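Local coordinates for protein type III secretion system effector HopBA1 (Pseudomonas syringae pv. aptata, PDB 5T09) that acts as a virulence factor recognized by the Arabidopsis resistance protein RBA1, whose self-association it enhances and which triggers plant cell death, at residues A[208-221]-A[227-239]. Residues are numbered along the deposited sequence; the frame is centred on the assembly and turned at random.
Sequences GLVISFDLTGRGSS and DEHSHIVIAGEDN
Ser-230 meets Ser-212 hydroxyl to hydroxyl, OG to OG 2.8 Å, a hydrogen bond in which either may be the donor. At His-231 both backbone and ring engage Val-210. Its N donates to Val-210 O, while ND1 accepts from Val-210 N (3.1 Å, 167° at the hydrogen), the donor tilted 17° from the ring plane. The first torsion sets the ring beside the histidine's own N, and the near-perpendicular second one (chi2 95°) turns ND1 to this amide; NE2 bonds to Lys-198 O, so both ring nitrogens are engaged and the ring's rotation is fixed. CD2 of Leu-209 comes within 3.3 Å of His-231 CB. From Ile-232 onward the pairing is regular parallel sheet: Ile-232 O accepts from Ser-212 N, Ser-212 O from Ile-234 N, Ile-234 O from Asp-214 N and Asp-214 O from Gly-236 N. Strand 232-235 thereby extends the parallel core of this EreA/ChaN-like alpha-beta fold beyond strand 209-214, whose other neighbour is strand 49-54. On the face covered by helix 36-46, Ile-232 and Ile-211 lie side by side, CG1 to CG1 3.8 Å. On the reverse face Val-233 packs CG2 against Ser-212 OG and rests CG1 on Asp-214 CB. Ile-234, back on the helix side, puts CD1 3.6 Å from Ile-211 CG2 and CB 3.8 Å from Phe-213 CD1. Ala-235 N, directed away from strand 209-214, donates to Ser-221 OG (3.2 Å), where the returning loop runs along the edge of strand 232-235 turned from strand 209-214. At Gly-236, CD2 of Leu-215 lies 3.7 Å from CA.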
loop_
_atom_site.group_PDB
_atom_site.type_symbol
_atom_site.label_atom_id
_atom_site.label_comp_id
_atom_site.label_asym_id
_atom_site.label_seq_id
_atom_site.Cartn_x
_atom_site.Cartn_y
_atom_site.Cartn_z
ATOM N N GLY A 208 9.138 0.491 9.046
ATOM C CA GLY A 208 8.295 1.600 8.640
ATOM C C GLY A 208 7.004 1.598 9.427
ATOM O O GLY A 208 6.650 0.617 10.086
ATOM N N LEU A 209 6.305 2.725 9.345
ATOM C CA LEU A 209 4.997 2.870 9.970
ATOM C C LEU A 209 3.965 2.117 9.136
ATOM O O LEU A 209 3.814 2.385 7.941
ATOM C CB LEU A 209 4.647 4.354 10.086
ATOM C CG LEU A 209 3.428 4.815 10.897
ATOM C CD1 LEU A 209 2.123 4.617 10.138
ATOM C CD2 LEU A 209 3.379 4.108 12.237
ATOM N N VAL A 210 3.265 1.170 9.759
ATOM C CA VAL A 210 2.273 0.346 9.077
ATOM C C VAL A 210 0.885 0.842 9.453
ATOM O O VAL A 210 0.579 1.017 10.640
ATOM C CB VAL A 210 2.436 -1.141 9.434
ATOM C CG1 VAL A 210 1.376 -1.977 8.726
ATOM C CG2 VAL A 210 3.830 -1.625 9.060
ATOM N N ILE A 211 0.046 1.055 8.443
ATOM C CA ILE A 211 -1.325 1.513 8.623
ATOM C C ILE A 211 -2.272 0.370 8.295
ATOM O O ILE A 211 -2.080 -0.346 7.306
ATOM C CB ILE A 211 -1.630 2.737 7.738
ATOM C CG1 ILE A 211 -0.743 3.916 8.144
ATOM C CG2 ILE A 211 -3.120 3.106 7.824
ATOM C CD1 ILE A 211 -0.913 5.157 7.286
ATOM N N SER A 212 -3.294 0.205 9.127
ATOM C CA SER A 212 -4.387 -0.723 8.887
ATOM C C SER A 212 -5.690 0.061 8.863
ATOM O O SER A 212 -5.727 1.252 9.181
ATOM C CB SER A 212 -4.444 -1.812 9.966
ATOM O OG SER A 212 -4.754 -1.254 11.228
ATOM N N PHE A 213 -6.774 -0.615 8.490
ATOM C CA PHE A 213 -8.060 0.046 8.320
ATOM C C PHE A 213 -9.151 -0.679 9.091
ATOM O O PHE A 213 -9.256 -1.908 9.031
ATOM C CB PHE A 213 -8.425 0.142 6.842
ATOM C CG PHE A 213 -7.526 1.056 6.077
ATOM C CD1 PHE A 213 -7.779 2.415 6.034
ATOM C CD2 PHE A 213 -6.412 0.564 5.427
ATOM C CE1 PHE A 213 -6.943 3.266 5.342
ATOM C CE2 PHE A 213 -5.574 1.408 4.734
ATOM C CZ PHE A 213 -5.838 2.762 4.692
ATOM N N ASP A 214 -9.953 0.098 9.810
ATOM C CA ASP A 214 -11.156 -0.372 10.487
ATOM C C ASP A 214 -12.344 0.163 9.694
ATOM O O ASP A 214 -12.699 1.339 9.805
ATOM C CB ASP A 214 -11.180 0.104 11.937
ATOM C CG ASP A 214 -12.521 -0.119 12.608
ATOM O OD1 ASP A 214 -13.337 -0.904 12.080
ATOM O OD2 ASP A 214 -12.757 0.494 13.669
ATOM N N LEU A 215 -12.953 -0.704 8.885
ATOM C CA LEU A 215 -14.079 -0.324 8.044
ATOM C C LEU A 215 -15.422 -0.689 8.667
ATOM O O LEU A 215 -16.415 -0.825 7.946
ATOM C CB LEU A 215 -13.945 -0.974 6.666
ATOM C CG LEU A 215 -12.612 -0.740 5.946
ATOM C CD1 LEU A 215 -12.597 -1.442 4.597
ATOM C CD2 LEU A 215 -12.329 0.745 5.774
ATOM N N THR A 216 -15.475 -0.845 9.989
ATOM C CA THR A 216 -16.728 -1.170 10.658
ATOM C C THR A 216 -17.619 0.045 10.864
ATOM O O THR A 216 -18.796 -0.123 11.203
ATOM C CB THR A 216 -16.457 -1.823 12.018
ATOM O OG1 THR A 216 -15.839 -0.876 12.899
ATOM C CG2 THR A 216 -15.555 -3.042 11.868
ATOM N N GLY A 217 -17.097 1.256 10.671
ATOM C CA GLY A 217 -17.837 2.462 10.970
ATOM C C GLY A 217 -18.039 2.732 12.443
ATOM O O GLY A 217 -18.575 3.793 12.791
ATOM N N ARG A 218 -17.635 1.814 13.321
ATOM C CA ARG A 218 -17.762 2.031 14.762
ATOM C C ARG A 218 -16.645 2.933 15.276
ATOM O O ARG A 218 -16.882 4.084 15.659
ATOM C CB ARG A 218 -17.738 0.689 15.499
ATOM C CG ARG A 218 -18.933 -0.208 15.248
ATOM C CD ARG A 218 -18.850 -1.443 16.129
ATOM N NE ARG A 218 -20.108 -2.179 16.188
ATOM C CZ ARG A 218 -20.359 -3.160 17.049
ATOM N NH1 ARG A 218 -19.440 -3.527 17.932
ATOM N NH2 ARG A 218 -21.534 -3.774 17.030
ATOM N N GLY A 219 -15.421 2.420 15.285
ATOM C CA GLY A 219 -14.314 3.099 15.917
ATOM C C GLY A 219 -13.880 4.343 15.169
ATOM O O GLY A 219 -14.437 4.737 14.143
ATOM N N SER A 220 -12.854 4.981 15.723
ATOM C CA SER A 220 -12.203 6.128 15.116
ATOM C C SER A 220 -10.737 5.799 14.883
ATOM O O SER A 220 -10.204 4.831 15.432
ATOM C CB SER A 220 -12.326 7.375 16.001
ATOM O OG SER A 220 -13.680 7.638 16.328
ATOM N N SER A 221 -10.089 6.608 14.048
ATOM C CA SER A 221 -8.666 6.431 13.805
ATOM C C SER A 221 -7.911 6.441 15.127
ATOM O O SER A 221 -8.185 7.258 16.009
ATOM C CB SER A 221 -8.145 7.533 12.882
ATOM O OG SER A 221 -8.873 7.553 11.664
ATOM N N ASP A 227 -3.555 -5.785 18.490
ATOM C CA ASP A 227 -2.549 -6.733 18.033
ATOM C C ASP A 227 -1.338 -5.952 17.535
ATOM O O ASP A 227 -1.291 -4.721 17.620
ATOM C CB ASP A 227 -3.126 -7.648 16.950
ATOM C CG ASP A 227 -3.784 -6.876 15.824
ATOM O OD1 ASP A 227 -5.003 -6.618 15.910
ATOM O OD2 ASP A 227 -3.085 -6.523 14.853
ATOM N N GLU A 228 -0.349 -6.681 17.015
ATOM C CA GLU A 228 0.889 -6.089 16.522
ATOM C C GLU A 228 0.996 -6.165 15.000
ATOM O O GLU A 228 2.099 -6.228 14.451
ATOM C CB GLU A 228 2.100 -6.760 17.173
ATOM C CG GLU A 228 2.111 -8.280 17.082
ATOM C CD GLU A 228 3.426 -8.880 17.551
ATOM O OE1 GLU A 228 4.474 -8.212 17.418
ATOM O OE2 GLU A 228 3.411 -10.022 18.058
ATOM N N HIS A 229 -0.140 -6.149 14.304
ATOM C CA HIS A 229 -0.150 -6.228 12.848
ATOM C C HIS A 229 -0.147 -4.857 12.180
ATOM O O HIS A 229 -0.118 -4.781 10.948
ATOM C CB HIS A 229 -1.363 -7.039 12.377
ATOM C CG HIS A 229 -1.398 -8.438 12.914
ATOM N ND1 HIS A 229 -0.470 -8.915 13.815
ATOM C CD2 HIS A 229 -2.249 -9.464 12.675
ATOM C CE1 HIS A 229 -0.748 -10.171 14.109
ATOM N NE2 HIS A 229 -1.823 -10.530 13.431
ATOM N N SER A 230 -0.171 -3.778 12.958
ATOM C CA SER A 230 -0.064 -2.422 12.434
ATOM C C SER A 230 0.227 -1.501 13.608
ATOM O O SER A 230 0.091 -1.888 14.772
ATOM C CB SER A 230 -1.339 -1.985 11.712
ATOM O OG SER A 230 -2.415 -1.846 12.631
ATOM N N HIS A 231 0.626 -0.271 13.292
ATOM C CA HIS A 231 0.886 0.739 14.311
ATOM C C HIS A 231 -0.291 1.678 14.536
ATOM O O HIS A 231 -0.553 2.066 15.677
ATOM C CB HIS A 231 2.121 1.559 13.938
ATOM C CG HIS A 231 3.380 0.753 13.862
ATOM N ND1 HIS A 231 3.856 0.226 12.682
ATOM C CD2 HIS A 231 4.258 0.377 14.822
ATOM C CE1 HIS A 231 4.977 -0.433 12.915
ATOM N NE2 HIS A 231 5.241 -0.359 14.207
ATOM N N ILE A 232 -0.998 2.071 13.476
ATOM C CA ILE A 232 -2.180 2.915 13.609
ATOM C C ILE A 232 -3.284 2.362 12.722
ATOM O O ILE A 232 -3.029 1.771 11.668
ATOM C CB ILE A 232 -1.895 4.396 13.260
ATOM C CG1 ILE A 232 -1.394 4.544 11.821
ATOM C CG2 ILE A 232 -0.890 4.984 14.243
ATOM C CD1 ILE A 232 -1.411 5.979 11.326
ATOM N N VAL A 233 -4.523 2.556 13.165
ATOM C CA VAL A 233 -5.705 2.109 12.444
ATOM C C VAL A 233 -6.475 3.343 12.001
ATOM O O VAL A 233 -6.797 4.209 12.824
ATOM C CB VAL A 233 -6.590 1.199 13.315
ATOM C CG1 VAL A 233 -7.677 0.549 12.464
ATOM C CG2 VAL A 233 -5.750 0.146 14.024
ATOM N N ILE A 234 -6.759 3.427 10.706
ATOM C CA ILE A 234 -7.555 4.509 10.139
ATOM C C ILE A 234 -8.992 4.021 10.026
ATOM O O ILE A 234 -9.257 2.977 9.416
ATOM C CB ILE A 234 -7.003 4.954 8.774
ATOM C CG1 ILE A 234 -5.699 5.735 8.973
ATOM C CG2 ILE A 234 -8.039 5.795 8.012
ATOM C CD1 ILE A 234 -5.037 6.197 7.691
ATOM N N ALA A 235 -9.917 4.771 10.617
ATOM C CA ALA A 235 -11.329 4.428 10.550
ATOM C C ALA A 235 -11.885 4.805 9.185
ATOM O O ALA A 235 -11.687 5.929 8.712
ATOM C CB ALA A 235 -12.104 5.143 11.656
ATOM N N GLY A 236 -12.573 3.862 8.548
ATOM C CA GLY A 236 -13.126 4.094 7.228
ATOM C C GLY A 236 -14.510 3.509 7.048
ATOM O O GLY A 236 -15.129 3.038 8.006
ATOM N N GLU A 237 -15.001 3.529 5.814
ATOM C CA GLU A 237 -16.332 3.048 5.480
ATOM C C GLU A 237 -16.223 1.793 4.628
ATOM O O GLU A 237 -15.388 1.718 3.719
ATOM C CB GLU A 237 -17.125 4.110 4.714
ATOM C CG GLU A 237 -17.088 5.505 5.321
ATOM C CD GLU A 237 -17.227 6.590 4.271
ATOM O OE1 GLU A 237 -16.301 6.740 3.445
ATOM O OE2 GLU A 237 -18.265 7.284 4.262
ATOM N N ASP A 238 -17.066 0.808 4.923
ATOM C CA ASP A 238 -17.157 -0.363 4.069
ATOM C C ASP A 238 -17.898 0.000 2.782
ATOM O O ASP A 238 -18.554 1.040 2.686
ATOM C CB ASP A 238 -17.868 -1.503 4.797
ATOM C CG ASP A 238 -17.513 -2.865 4.236
ATOM O OD1 ASP A 238 -16.857 -2.923 3.176
ATOM O OD2 ASP A 238 -17.896 -3.880 4.855
ATOM N N ASN A 239 -17.783 -0.868 1.782
ATOM C CA ASN A 239 -18.450 -0.631 0.505
ATOM C C ASN A 239 -19.958 -0.486 0.704
ATOM O O ASN A 239 -20.541 0.544 0.358
ATOM C CB ASN A 239 -18.162 -1.764 -0.481
ATOM C CG ASN A 239 -16.716 -1.791 -0.940
ATOM O OD1 ASN A 239 -15.989 -0.805 -0.810
ATOM N ND2 ASN A 239 -16.295 -2.920 -1.489
#